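Local coordinates for pectate lyase II (Xanthomonas campestris pv. campestris, PDB 2QY1), which probably cleaves pectate, the demethylated pectin of plant cell walls, by beta-elimination, as other polysaccharide lyases of family 1 do, at residues 28-33 and 66-71; 89-94 and 117-122; 164-169 and 192-197; 81-86 and 101-106. The protein carries 2 engineered substitutions. All coordinates share one frame; numbering follows the deposited sequence.

Interaction 1 of 4, residues 28-33 and 66-71; sequences SAIDSY and VQIKNK
The cap of a parallel beta-helix is made here by helix 23-32 and the residue that follows it, where I30 and Y33 meet V66, I68 and K71 of strand 65-69 and the turn after it. This strand lies at one margin of a four-stranded parallel sheet, and the short axes of 28-32 and 66-69 run almost the same way, 16° apart. The contact has an apolar part and a polar part. In the first, I30 reaches out from the helix. Its CG1 branch lies anti to the carbonyl carbon (chi1 -68°) and carries CD1 down onto the strand, where it presses on CG1 of V66 at 3.4 Å, closer than ordinary van der Waals contact. The same CD1 crosses the I68 side chain at about a right angle and lies 3.8 Å from its CG1, while CG2 of I30 rests 3.5 Å from the backbone O of Q67. L41 of strand 39-43 also touches I30, so the isoleucine is buried.

The polar part belongs to K71. Extended beyond CG, its chain slides past the Y33 side chain in the opposite direction, CD passing 4.0 Å from CD2 of Y33. The ammonium thus arrives at the carbonyl-rich end of the helix and would be favoured there by the helix dipole. NZ donates 2.7 Å to O of I30, on a lone pair in the carbonyl plane. The phenol of Y33 is held elsewhere, by S72 and G38. A second, equally short bond joins NZ of K71 to O of Y33 at 2.7 Å, again in the carbonyl plane.

Interaction 2 of 4, residues 89-94 and 117-122; sequences RVVGNA and SLEGNS
R89 leaves its strand with CG anti to the backbone N (chi1 -158°) and stays extended to NE, while E119 on the next strand starts from an unusual chi1 of 29° and then runs extended; together these torsions bring guanidinium and carboxylate together on one face of a parallel beta-helix sheet. Strands 87-91 and 116-119 pair in parallel, R89 beside S117, V90 beside L118 and V91 beside E119. The two charged chains cross at about a right angle, and the arginine grips side-on with two nitrogens: NE gives 2.7 Å to OE2 of E119, and NH1 gives 3.0 Å to OE1 of E119. Both oxygens lie in or near the guanidinium plane, yet they are met from above the carboxylate, since the two planes are turned 63° apart. S117 OG donates to OE2 of E119 as well, at 2.8 Å and from the opposite face, so this oxygen is clamped between two donors and the carboxylate should be stabilised as an anion. The far nitrogen of R89, NH2, has a weak bond to Q67.

On the other face V90 and L118 lie alongside, pointing the same way into the interior, with CB of V90 3.8 Å from CD2 of L118. V97 and I99 pack on this valine, and M157 on the leucine. The backbone ladder ties the strands together through V90 N to S117 O at 2.8 Å and E119 N to V90 O, also 2.8 Å. The last bridge, V91 with E119, is completed where N of G92 donates to O of E119 at 3.0 Å.

Interaction 3 of 4, residues 164-169 and 192-197; sequences VTVSYN and ARTTYH
H197 lies across S167 and T165, the partners it meets on the adjacent parallel strand of the beta-helix. From CB, a chi1 of 74° sets CG between the backbone N and the carbonyl carbon and turns the imidazole across to the other strand, where S167 CB sits over one face as a CH-pi contact, 3.7 Å from the ring centroid and displaced toward the rim. CD2 of H197 faces the methyl CG2 of T165 at 4.0 Å. Farther along the ring, CE1 of H197 comes 3.8 Å from CE2 of Y168, approached obliquely, the two ring planes steeply inclined. At the tip, NE2 of H197 is 3.8 Å from CG2 of T165 and 2.9 Å from a water, which in turn donates 3.1 Å to OG of S167. That hydroxyl is further held by D132 and W130.

Backbone bonds carry the pairing beneath. V166 is central to them: its N donates 2.7 Å to O of T195, and its O accepts from N of H197 at 3.0 Å. On the opposite face V166 lies alongside the Y196 ring.

Strands 164-174 and 193-202 stand between strand 129-137, which bonds to T165 and S167, and strand 215-226, whose Y219 and I218 touch T195 and Y196. V166 and T194 face strand 155-158 across the interior, while the N-terminal residues V3 and Y5 are hydrogen-bonded to the hydroxyls of T165 and T195.

Interaction 4 of 4, residues 81-86 and 101-106; sequences GSAANF and NMTIGL
Backbone bonds come first in this contact, where A84 forms a single beta bridge with I104 and joins a loop to a strand of the beta-helix. N of A84 donates 2.7 Å to O of T103 almost straight down the carbonyl, and O of A84 accepts from N of G105 at a longer 3.3 Å.

Waters continue the link where the loop diverges. One donates to OG of S82, 2.9 Å away, and accepts from N of T103. Another gives its two protons to O of S82 at 2.7 Å and to O of N101 at 2.9 Å, and takes a bond from OG1 of T103. The hydroxyl of S82 is also bonded to A79.

Apolar contacts fill the other side. M102 is bent at chi2 and chi3 (-69° and -81°), which folds its methyl CE back to 3.9 Å from CB of A84 and 4.0 Å from CE1 of F86. The same alanine methyl lies over one face of the phenyl ring, toward its rim. Beyond it, CG2 of I104 lies against O of F86 at 3.5 Å, and this buried carbonyl has no polar partner in the model.

The loop 81-86 links strand 74-78 to strand 87-91. Y43 of strand 39-43 packs edge-to-face with F86 and bonds to A83, while on the opposite side of 101-106 the strand 129-137 pairs with M102 and I104.

How the interactions relate
Along the chain, interaction 1 closes before the others open, interactions 4 and 2 interlace, and interaction 3 comes last. The first two, 12 Å apart between centres, share the four-stranded parallel sheet: strands 65-69 and 87-91 are neighbours there, joined by probable backbone bonds between R89 and both V66 and I68. Segment 81-86 of interaction 4 leads into strand 87-91, and F86 there packs on V66 of interaction 1. Interaction 3 lies on a different face of the beta-helix, its centre about 17 Å from that of interaction 2, and L118 touches V164 through the interior. Together they join neighbouring strands along the solenoid, from the capping helix toward the middle of the protein.

Interaction 1 of 4, residues 28-33 and 66-71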
loop_
_atom_site.group_PDB
_atom_site.type_symbol
_atom_site.label_atom_id
_atom_site.label_comp_id
_atom_site.label_asym_id
_atom_site.label_seq_id
_atom_site.Cartn_x
_atom_site.Cartn_y
_atom_site.Cartn_z
ATOM N N SER A 28 -16.820 15.695 -6.880
ATOM C CA SER A 28 -17.762 16.217 -7.873
ATOM C C SER A 28 -17.368 15.827 -9.298
ATOM O O SER A 28 -18.223 15.436 -10.096
ATOM C CB SER A 28 -17.895 17.737 -7.752
ATOM O OG SER A 28 -18.771 18.241 -8.745
ATOM N N ALA A 29 -16.076 15.928 -9.605
ATOM C CA ALA A 29 -15.560 15.582 -10.932
ATOM C C ALA A 29 -15.685 14.085 -11.223
ATOM O O ALA A 29 -15.978 13.690 -12.351
ATOM C CB ALA A 29 -14.119 16.048 -11.087
ATOM N N ILE A 30 -15.471 13.263 -10.199
ATOM C CA ILE A 30 -15.691 11.819 -10.297
ATOM C C ILE A 30 -17.178 11.498 -10.487
ATOM O O ILE A 30 -17.528 10.667 -11.324
ATOM C CB ILE A 30 -15.112 11.072 -9.068
ATOM C CG1 ILE A 30 -13.586 11.157 -9.079
ATOM C CG2 ILE A 30 -15.536 9.599 -9.053
ATOM C CD1 ILE A 30 -12.955 10.930 -7.736
ATOM N N ASP A 31 -18.041 12.172 -9.721
ATOM C CA ASP A 31 -19.491 11.963 -9.790
ATOM C C ASP A 31 -20.064 12.307 -11.169
ATOM O O ASP A 31 -20.968 11.624 -11.660
ATOM C CB ASP A 31 -20.223 12.792 -8.722
ATOM C CG ASP A 31 -19.908 12.355 -7.290
ATOM O OD1 ASP A 31 -19.310 11.275 -7.073
ATOM O OD2 ASP A 31 -20.270 13.112 -6.364
ATOM N N SER A 32 -19.531 13.364 -11.782
ATOM C CA SER A 32 -19.991 13.846 -13.089
ATOM C C SER A 32 -19.495 12.980 -14.247
ATOM O O SER A 32 -20.118 12.930 -15.306
ATOM C CB SER A 32 -19.544 15.295 -13.304
ATOM O OG SER A 32 -20.093 16.150 -12.317
ATOM N N TYR A 33 -18.371 12.309 -14.027
ATOM C CA TYR A 33 -17.711 11.461 -15.019
ATOM C C TYR A 33 -18.597 10.287 -15.450
ATOM O O TYR A 33 -19.259 9.665 -14.619
ATOM C CB TYR A 33 -16.385 10.977 -14.422
ATOM C CG TYR A 33 -15.559 10.017 -15.248
ATOM C CD1 TYR A 33 -15.252 10.278 -16.585
ATOM C CD2 TYR A 33 -15.031 8.864 -14.666
ATOM C CE1 TYR A 33 -14.473 9.394 -17.329
ATOM C CE2 TYR A 33 -14.252 7.982 -15.394
ATOM C CZ TYR A 33 -13.976 8.249 -16.723
ATOM O OH TYR A 33 -13.198 7.369 -17.437
ATOM N N VAL A 66 -12.437 10.358 -0.634
ATOM C CA VAL A 66 -12.883 10.424 -2.021
ATOM C C VAL A 66 -13.163 9.002 -2.519
ATOM O O VAL A 66 -12.369 8.088 -2.288
ATOM C CB VAL A 66 -11.833 11.123 -2.920
ATOM C CG1 VAL A 66 -12.248 11.079 -4.382
ATOM C CG2 VAL A 66 -11.637 12.564 -2.487
ATOM N N GLN A 67 -14.294 8.818 -3.195
ATOM C CA GLN A 67 -14.692 7.493 -3.672
ATOM C C GLN A 67 -14.715 7.426 -5.194
ATOM O O GLN A 67 -15.406 8.219 -5.845
ATOM C CB GLN A 67 -16.082 7.127 -3.148
ATOM C CG GLN A 67 -16.447 7.720 -1.795
ATOM C CD GLN A 67 -16.583 6.672 -0.719
ATOM O OE1 GLN A 67 -15.598 6.213 -0.144
ATOM N NE2 GLN A 67 -17.816 6.294 -0.432
ATOM N N ILE A 68 -13.959 6.485 -5.754
ATOM C CA ILE A 68 -14.126 6.085 -7.148
ATOM C C ILE A 68 -14.860 4.747 -7.130
ATOM O O ILE A 68 -14.275 3.714 -6.805
ATOM C CB ILE A 68 -12.778 5.934 -7.901
ATOM C CG1 ILE A 68 -12.008 7.257 -7.921
ATOM C CG2 ILE A 68 -13.013 5.437 -9.333
ATOM C CD1 ILE A 68 -10.546 7.105 -8.359
ATOM N N LYS A 69 -16.146 4.778 -7.459
ATOM C CA LYS A 69 -16.988 3.591 -7.365
ATOM C C LYS A 69 -17.610 3.241 -8.711
ATOM O O LYS A 69 -18.329 4.050 -9.300
ATOM C CB LYS A 69 -18.072 3.800 -6.305
ATOM C CG LYS A 69 -18.984 2.602 -6.077
ATOM C CD LYS A 69 -19.601 2.688 -4.691
ATOM C CE LYS A 69 -20.781 1.758 -4.533
ATOM N NZ LYS A 69 -21.498 2.022 -3.256
ATOM N N ASN A 70 -17.328 2.028 -9.182
ATOM C CA ASN A 70 -17.849 1.533 -10.463
ATOM C C ASN A 70 -17.527 2.449 -11.644
ATOM O O ASN A 70 -18.335 2.609 -12.563
ATOM C CB ASN A 70 -19.357 1.251 -10.380
ATOM C CG ASN A 70 -19.662 -0.190 -10.017
ATOM O OD1 ASN A 70 -19.256 -0.683 -8.961
ATOM N ND2 ASN A 70 -20.383 -0.877 -10.899
ATOM N N LYS A 71 -16.343 3.054 -11.603
ATOM C CA LYS A 71 -15.863 3.900 -12.693
ATOM C C LYS A 71 -14.417 3.550 -13.025
ATOM O O LYS A 71 -13.652 3.148 -12.147
ATOM C CB LYS A 71 -16.032 5.385 -12.356
ATOM C CG LYS A 71 -17.495 5.782 -12.140
ATOM C CD LYS A 71 -17.746 7.271 -12.221
ATOM C CE LYS A 71 -19.214 7.553 -11.929
ATOM N NZ LYS A 71 -19.554 8.996 -12.009
#

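Interaction 2 of 4, residues 89-94 and 117-122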
loop_
_atom_site.group_PDB
_atom_site.type_symbol
_atom_site.label_atom_id
_atom_site.label_comp_id
_atom_site.label_asym_id
_atom_site.label_seq_id
_atom_site.Cartn_x
_atom_site.Cartn_y
_atom_site.Cartn_z
ATOM N N ARG A 89 -10.628 5.951 -2.042
ATOM C CA ARG A 89 -11.186 4.612 -2.072
ATOM C C ARG A 89 -11.577 4.231 -3.499
ATOM O O ARG A 89 -12.272 4.985 -4.177
ATOM C CB ARG A 89 -12.406 4.584 -1.166
ATOM C CG ARG A 89 -12.812 3.237 -0.674
ATOM C CD ARG A 89 -14.037 3.425 0.203
ATOM N NE ARG A 89 -14.709 2.168 0.482
ATOM C CZ ARG A 89 -16.000 2.056 0.772
ATOM N NH1 ARG A 89 -16.513 0.862 1.013
ATOM N NH2 ARG A 89 -16.777 3.133 0.814
ATOM N N VAL A 90 -11.121 3.066 -3.951
ATOM C CA VAL A 90 -11.528 2.526 -5.254
ATOM C C VAL A 90 -12.313 1.240 -5.013
ATOM O O VAL A 90 -11.794 0.286 -4.437
ATOM C CB VAL A 90 -10.327 2.270 -6.195
ATOM C CG1 VAL A 90 -10.808 1.760 -7.546
ATOM C CG2 VAL A 90 -9.503 3.541 -6.379
ATOM N N VAL A 91 -13.569 1.219 -5.449
ATOM C CA VAL A 91 -14.469 0.144 -5.042
ATOM C C VAL A 91 -15.360 -0.404 -6.174
ATOM O O VAL A 91 -15.820 0.339 -7.052
ATOM C CB VAL A 91 -15.266 0.548 -3.743
ATOM C CG1 VAL A 91 -16.021 1.846 -3.936
ATOM C CG2 VAL A 91 -16.191 -0.561 -3.261
ATOM N N GLY A 92 -15.558 -1.718 -6.154
ATOM C CA GLY A 92 -16.477 -2.392 -7.066
ATOM C C GLY A 92 -15.921 -2.598 -8.461
ATOM O O GLY A 92 -14.726 -2.849 -8.633
ATOM N N ASN A 93 -16.803 -2.488 -9.453
ATOM C CA ASN A 93 -16.449 -2.679 -10.857
ATOM C C ASN A 93 -15.676 -1.471 -11.392
ATOM O O ASN A 93 -16.182 -0.697 -12.209
ATOM C CB ASN A 93 -17.718 -2.941 -11.681
ATOM C CG ASN A 93 -17.426 -3.518 -13.055
ATOM O OD1 ASN A 93 -16.315 -3.969 -13.341
ATOM N ND2 ASN A 93 -18.434 -3.507 -13.916
ATOM N N ALA A 94 -14.444 -1.325 -10.918
ATOM C CA ALA A 94 -13.619 -0.158 -11.203
ATOM C C ALA A 94 -12.236 -0.610 -11.650
ATOM O O ALA A 94 -11.532 -1.285 -10.900
ATOM C CB ALA A 94 -13.517 0.725 -9.962
ATOM N N SER A 117 -7.412 2.852 -0.342
ATOM C CA SER A 117 -8.108 1.586 -0.165
ATOM C C SER A 117 -8.723 1.096 -1.464
ATOM O O SER A 117 -9.452 1.831 -2.132
ATOM C CB SER A 117 -9.193 1.717 0.907
ATOM O OG SER A 117 -9.961 0.529 1.003
ATOM N N LEU A 118 -8.425 -0.154 -1.803
ATOM C CA LEU A 118 -8.985 -0.808 -2.974
ATOM C C LEU A 118 -9.851 -1.963 -2.496
ATOM O O LEU A 118 -9.398 -2.795 -1.712
ATOM C CB LEU A 118 -7.859 -1.328 -3.877
ATOM C CG LEU A 118 -6.645 -0.422 -4.123
ATOM C CD1 LEU A 118 -5.577 -1.156 -4.939
ATOM C CD2 LEU A 118 -7.043 0.887 -4.804
ATOM N N GLU A 119 -11.098 -2.022 -2.952
ATOM C CA GLU A 119 -12.010 -3.046 -2.438
ATOM C C GLU A 119 -13.002 -3.614 -3.439
ATOM O O GLU A 119 -13.743 -2.880 -4.100
ATOM C CB GLU A 119 -12.741 -2.559 -1.176
ATOM C CG GLU A 119 -12.959 -1.056 -1.105
ATOM C CD GLU A 119 -13.358 -0.591 0.280
ATOM O OE1 GLU A 119 -14.321 -1.154 0.841
ATOM O OE2 GLU A 119 -12.709 0.344 0.801
ATOM N N GLY A 120 -13.009 -4.940 -3.531
ATOM C CA GLY A 120 -14.047 -5.646 -4.259
ATOM C C GLY A 120 -15.330 -5.656 -3.452
ATOM O O GLY A 120 -15.305 -5.518 -2.225
ATOM N N ASN A 121 -16.454 -5.792 -4.148
ATOM C CA ASN A 121 -17.749 -6.018 -3.513
ATOM C C ASN A 121 -18.629 -6.884 -4.415
ATOM O O ASN A 121 -18.129 -7.474 -5.375
ATOM C CB ASN A 121 -18.432 -4.696 -3.103
ATOM C CG ASN A 121 -18.669 -3.739 -4.277
ATOM O OD1 ASN A 121 -18.809 -2.529 -4.079
ATOM N ND2 ASN A 121 -18.725 -4.269 -5.485
ATOM N N SER A 122 -19.923 -6.961 -4.114
ATOM C CA SER A 122 -20.844 -7.797 -4.887
ATOM C C SER A 122 -20.987 -7.355 -6.348
ATOM O O SER A 122 -21.406 -8.144 -7.195
ATOM C CB SER A 122 -22.217 -7.869 -4.208
ATOM O OG SER A 122 -22.778 -6.579 -4.041
#

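Interaction 3 of 4, residues 164-169 and 192-197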
loop_
_atom_site.group_PDB
_atom_site.type_symbol
_atom_site.label_atom_id
_atom_site.label_comp_id
_atom_site.label_asym_id
_atom_site.label_seq_id
_atom_site.Cartn_x
_atom_site.Cartn_y
_atom_site.Cartn_z
ATOM N N VAL A 164 -2.231 -5.375 -9.536
ATOM C CA VAL A 164 -1.939 -4.080 -8.938
ATOM C C VAL A 164 -0.433 -3.925 -8.766
ATOM O O VAL A 164 0.256 -4.871 -8.373
ATOM C CB VAL A 164 -2.635 -3.944 -7.552
ATOM C CG1 VAL A 164 -2.252 -2.641 -6.854
ATOM C CG2 VAL A 164 -4.156 -4.039 -7.705
ATOM N N THR A 165 0.072 -2.735 -9.082
ATOM C CA THR A 165 1.440 -2.363 -8.742
ATOM C C THR A 165 1.428 -1.257 -7.691
ATOM O O THR A 165 0.793 -0.215 -7.869
ATOM C CB THR A 165 2.261 -1.937 -9.981
ATOM O OG1 THR A 165 2.560 -3.090 -10.772
ATOM C CG2 THR A 165 3.578 -1.279 -9.566
ATOM N N VAL A 166 2.125 -1.522 -6.591
ATOM C CA VAL A 166 2.314 -0.572 -5.508
ATOM C C VAL A 166 3.804 -0.230 -5.525
ATOM O O VAL A 166 4.626 -1.002 -5.027
ATOM C CB VAL A 166 1.902 -1.202 -4.144
ATOM C CG1 VAL A 166 2.159 -0.250 -2.990
ATOM C CG2 VAL A 166 0.432 -1.635 -4.169
ATOM N N SER A 167 4.150 0.914 -6.115
ATOM C CA SER A 167 5.554 1.241 -6.372
ATOM C C SER A 167 5.974 2.649 -5.952
ATOM O O SER A 167 5.193 3.597 -6.050
ATOM C CB SER A 167 5.888 1.022 -7.849
ATOM O OG SER A 167 5.034 1.792 -8.683
ATOM N N TYR A 168 7.219 2.765 -5.488
ATOM C CA TYR A 168 7.841 4.050 -5.136
ATOM C C TYR A 168 7.033 4.899 -4.153
ATOM O O TYR A 168 7.078 6.129 -4.207
ATOM C CB TYR A 168 8.163 4.866 -6.394
ATOM C CG TYR A 168 9.158 4.208 -7.323
ATOM C CD1 TYR A 168 10.525 4.414 -7.164
ATOM C CD2 TYR A 168 8.731 3.388 -8.366
ATOM C CE1 TYR A 168 11.446 3.819 -8.019
ATOM C CE2 TYR A 168 9.648 2.782 -9.226
ATOM C CZ TYR A 168 11.001 3.003 -9.041
ATOM O OH TYR A 168 11.916 2.412 -9.881
ATOM N N ASN A 169 6.287 4.244 -3.269
ATOM C CA ASN A 169 5.585 4.950 -2.203
ATOM C C ASN A 169 6.452 5.126 -0.960
ATOM O O ASN A 169 7.393 4.331 -0.743
ATOM C CB ASN A 169 4.289 4.222 -1.841
ATOM C CG ASN A 169 3.279 4.233 -2.972
ATOM O OD1 ASN A 169 2.792 5.289 -3.375
ATOM N ND2 ASN A 169 2.958 3.053 -3.490
ATOM N N ALA A 192 -5.886 -12.210 -5.875
ATOM C CA ALA A 192 -4.947 -11.096 -5.740
ATOM C C ALA A 192 -3.593 -11.387 -6.384
ATOM O O ALA A 192 -2.993 -12.442 -6.158
ATOM C CB ALA A 192 -4.771 -10.708 -4.276
ATOM N N ARG A 193 -3.146 -10.445 -7.209
ATOM C CA ARG A 193 -1.839 -10.497 -7.849
ATOM C C ARG A 193 -1.244 -9.105 -7.698
ATOM O O ARG A 193 -1.670 -8.167 -8.373
ATOM C CB ARG A 193 -1.971 -10.865 -9.334
ATOM C CG ARG A 193 -2.626 -12.222 -9.626
ATOM C CD ARG A 193 -1.746 -13.386 -9.194
ATOM N NE ARG A 193 -2.314 -14.679 -9.576
ATOM C CZ ARG A 193 -3.147 -15.392 -8.820
ATOM N NH1 ARG A 193 -3.525 -14.946 -7.627
ATOM N NH2 ARG A 193 -3.603 -16.558 -9.261
ATOM N N THR A 194 -0.268 -8.975 -6.803
ATOM C CA THR A 194 0.241 -7.665 -6.405
ATOM C C THR A 194 1.761 -7.589 -6.466
ATOM O O THR A 194 2.463 -8.468 -5.958
ATOM C CB THR A 194 -0.212 -7.304 -4.971
ATOM O OG1 THR A 194 -1.563 -7.737 -4.768
ATOM C CG2 THR A 194 -0.116 -5.800 -4.728
ATOM N N THR A 195 2.263 -6.525 -7.083
ATOM C CA THR A 195 3.687 -6.236 -7.059
ATOM C C THR A 195 3.941 -5.020 -6.170
ATOM O O THR A 195 3.421 -3.938 -6.432
ATOM C CB THR A 195 4.243 -5.984 -8.475
ATOM O OG1 THR A 195 3.864 -7.063 -9.341
ATOM C CG2 THR A 195 5.762 -5.869 -8.441
ATOM N N TYR A 196 4.722 -5.220 -5.110
ATOM C CA TYR A 196 5.201 -4.130 -4.265
ATOM C C TYR A 196 6.677 -3.913 -4.565
ATOM O O TYR A 196 7.496 -4.780 -4.259
ATOM C CB TYR A 196 5.065 -4.486 -2.781
ATOM C CG TYR A 196 3.661 -4.743 -2.274
ATOM C CD1 TYR A 196 3.098 -6.018 -2.337
ATOM C CD2 TYR A 196 2.914 -3.720 -1.694
ATOM C CE1 TYR A 196 1.817 -6.259 -1.853
ATOM C CE2 TYR A 196 1.632 -3.950 -1.206
ATOM C CZ TYR A 196 1.090 -5.219 -1.291
ATOM O OH TYR A 196 -0.176 -5.451 -0.809
ATOM N N HIS A 197 7.037 -2.775 -5.155
ATOM C CA HIS A 197 8.459 -2.518 -5.411
ATOM C C HIS A 197 8.910 -1.075 -5.239
ATOM O O HIS A 197 8.139 -0.138 -5.454
ATOM C CB HIS A 197 8.905 -3.087 -6.765
ATOM C CG HIS A 197 8.428 -2.307 -7.951
ATOM N ND1 HIS A 197 9.183 -1.315 -8.539
ATOM C CD2 HIS A 197 7.286 -2.389 -8.672
ATOM C CE1 HIS A 197 8.521 -0.810 -9.564
ATOM N NE2 HIS A 197 7.367 -1.446 -9.667
HETATM O O HOH W 1 6.156 0.627 -11.319
#

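Interaction 4 of 4, residues 81-86 and 101-106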
loop_
_atom_site.group_PDB
_atom_site.type_symbol
_atom_site.label_atom_id
_atom_site.label_comp_id
_atom_site.label_asym_id
_atom_site.label_seq_id
_atom_site.Cartn_x
_atom_site.Cartn_y
_atom_site.Cartn_z
ATOM N N GLY A 81 4.009 19.656 -4.534
ATOM C CA GLY A 81 3.760 20.485 -3.363
ATOM C C GLY A 81 2.373 20.324 -2.772
ATOM O O GLY A 81 2.084 20.890 -1.715
ATOM N N SER A 82 1.512 19.563 -3.450
ATOM C CA SER A 82 0.150 19.322 -2.969
ATOM C C SER A 82 0.144 18.393 -1.762
ATOM O O SER A 82 1.011 17.529 -1.625
ATOM C CB SER A 82 -0.744 18.749 -4.077
ATOM O OG SER A 82 -0.355 17.431 -4.434
ATOM N N ALA A 83 -0.841 18.584 -0.890
ATOM C CA ALA A 83 -1.012 17.747 0.289
ATOM C C ALA A 83 -2.496 17.593 0.597
ATOM O O ALA A 83 -3.267 18.555 0.484
ATOM C CB ALA A 83 -0.274 18.342 1.477
ATOM N N ALA A 84 -2.879 16.378 0.988
ATOM C CA ALA A 84 -4.268 16.026 1.264
ATOM C C ALA A 84 -4.458 15.539 2.695
ATOM O O ALA A 84 -3.653 14.760 3.202
ATOM C CB ALA A 84 -4.733 14.946 0.291
ATOM N N ASN A 85 -5.529 16.012 3.328
ATOM C CA ASN A 85 -6.011 15.469 4.594
ATOM C C ASN A 85 -7.289 14.661 4.345
ATOM O O ASN A 85 -8.235 14.686 5.136
ATOM C CB ASN A 85 -6.251 16.595 5.604
ATOM C CG ASN A 85 -6.478 16.085 7.022
ATOM O OD1 ASN A 85 -5.693 15.291 7.553
ATOM N ND2 ASN A 85 -7.552 16.544 7.641
ATOM N N PHE A 86 -7.301 13.956 3.218
ATOM C CA PHE A 86 -8.386 13.043 2.868
ATOM C C PHE A 86 -7.809 11.796 2.209
ATOM O O PHE A 86 -6.743 11.852 1.594
ATOM C CB PHE A 86 -9.422 13.720 1.951
ATOM C CG PHE A 86 -8.857 14.235 0.650
ATOM C CD1 PHE A 86 -8.741 13.398 -0.458
ATOM C CD2 PHE A 86 -8.453 15.564 0.530
ATOM C CE1 PHE A 86 -8.223 13.875 -1.662
ATOM C CE2 PHE A 86 -7.936 16.050 -0.670
ATOM C CZ PHE A 86 -7.820 15.205 -1.767
ATOM N N ASN A 101 1.592 10.629 -6.828
ATOM C CA ASN A 101 2.118 11.902 -6.300
ATOM C C ASN A 101 1.237 12.594 -5.250
ATOM O O ASN A 101 1.272 13.824 -5.105
ATOM C CB ASN A 101 2.474 12.867 -7.447
ATOM C CG ASN A 101 3.657 13.766 -7.116
ATOM O OD1 ASN A 101 4.700 13.297 -6.656
ATOM N ND2 ASN A 101 3.502 15.063 -7.359
ATOM N N MET A 102 0.443 11.807 -4.522
ATOM C CA MET A 102 -0.370 12.347 -3.435
ATOM C C MET A 102 0.379 12.267 -2.112
ATOM O O MET A 102 1.034 11.266 -1.819
ATOM C CB MET A 102 -1.704 11.602 -3.311
ATOM C CG MET A 102 -2.668 11.817 -4.472
ATOM S SD MET A 102 -3.331 13.491 -4.536
ATOM C CE MET A 102 -4.639 13.379 -3.310
ATOM N N THR A 103 0.287 13.336 -1.327
ATOM C CA THR A 103 0.784 13.341 0.042
ATOM C C THR A 103 -0.430 13.317 0.962
ATOM O O THR A 103 -1.205 14.281 1.014
ATOM C CB THR A 103 1.689 14.560 0.316
ATOM O OG1 THR A 103 2.832 14.504 -0.548
ATOM C CG2 THR A 103 2.162 14.577 1.763
ATOM N N ILE A 104 -0.592 12.195 1.664
ATOM C CA ILE A 104 -1.786 11.907 2.457
ATOM C C ILE A 104 -1.377 11.702 3.921
ATOM O O ILE A 104 -0.673 10.745 4.247
ATOM C CB ILE A 104 -2.529 10.650 1.911
ATOM C CG1 ILE A 104 -2.922 10.847 0.436
ATOM C CG2 ILE A 104 -3.761 10.325 2.766
ATOM C CD1 ILE A 104 -3.484 9.607 -0.253
ATOM N N GLY A 105 -1.815 12.605 4.798
ATOM C CA GLY A 105 -1.361 12.572 6.185
ATOM C C GLY A 105 -2.407 12.797 7.258
ATOM O O GLY A 105 -3.369 13.544 7.060
ATOM N N LEU A 106 -2.201 12.130 8.395
ATOM C CA LEU A 106 -2.948 12.361 9.634
ATOM C C LEU A 106 -4.465 12.446 9.443
ATOM O O LEU A 106 -5.110 13.419 9.858
ATOM C CB LEU A 106 -2.408 13.606 10.350
ATOM C CG LEU A 106 -0.977 13.501 10.890
ATOM C CD1 LEU A 106 -0.382 14.891 11.094
ATOM C CD2 LEU A 106 -0.946 12.695 12.189
HETATM O O HOH W 2 -1.434 15.490 -2.603
HETATM O O HOH W 3 2.233 15.639 -3.111
#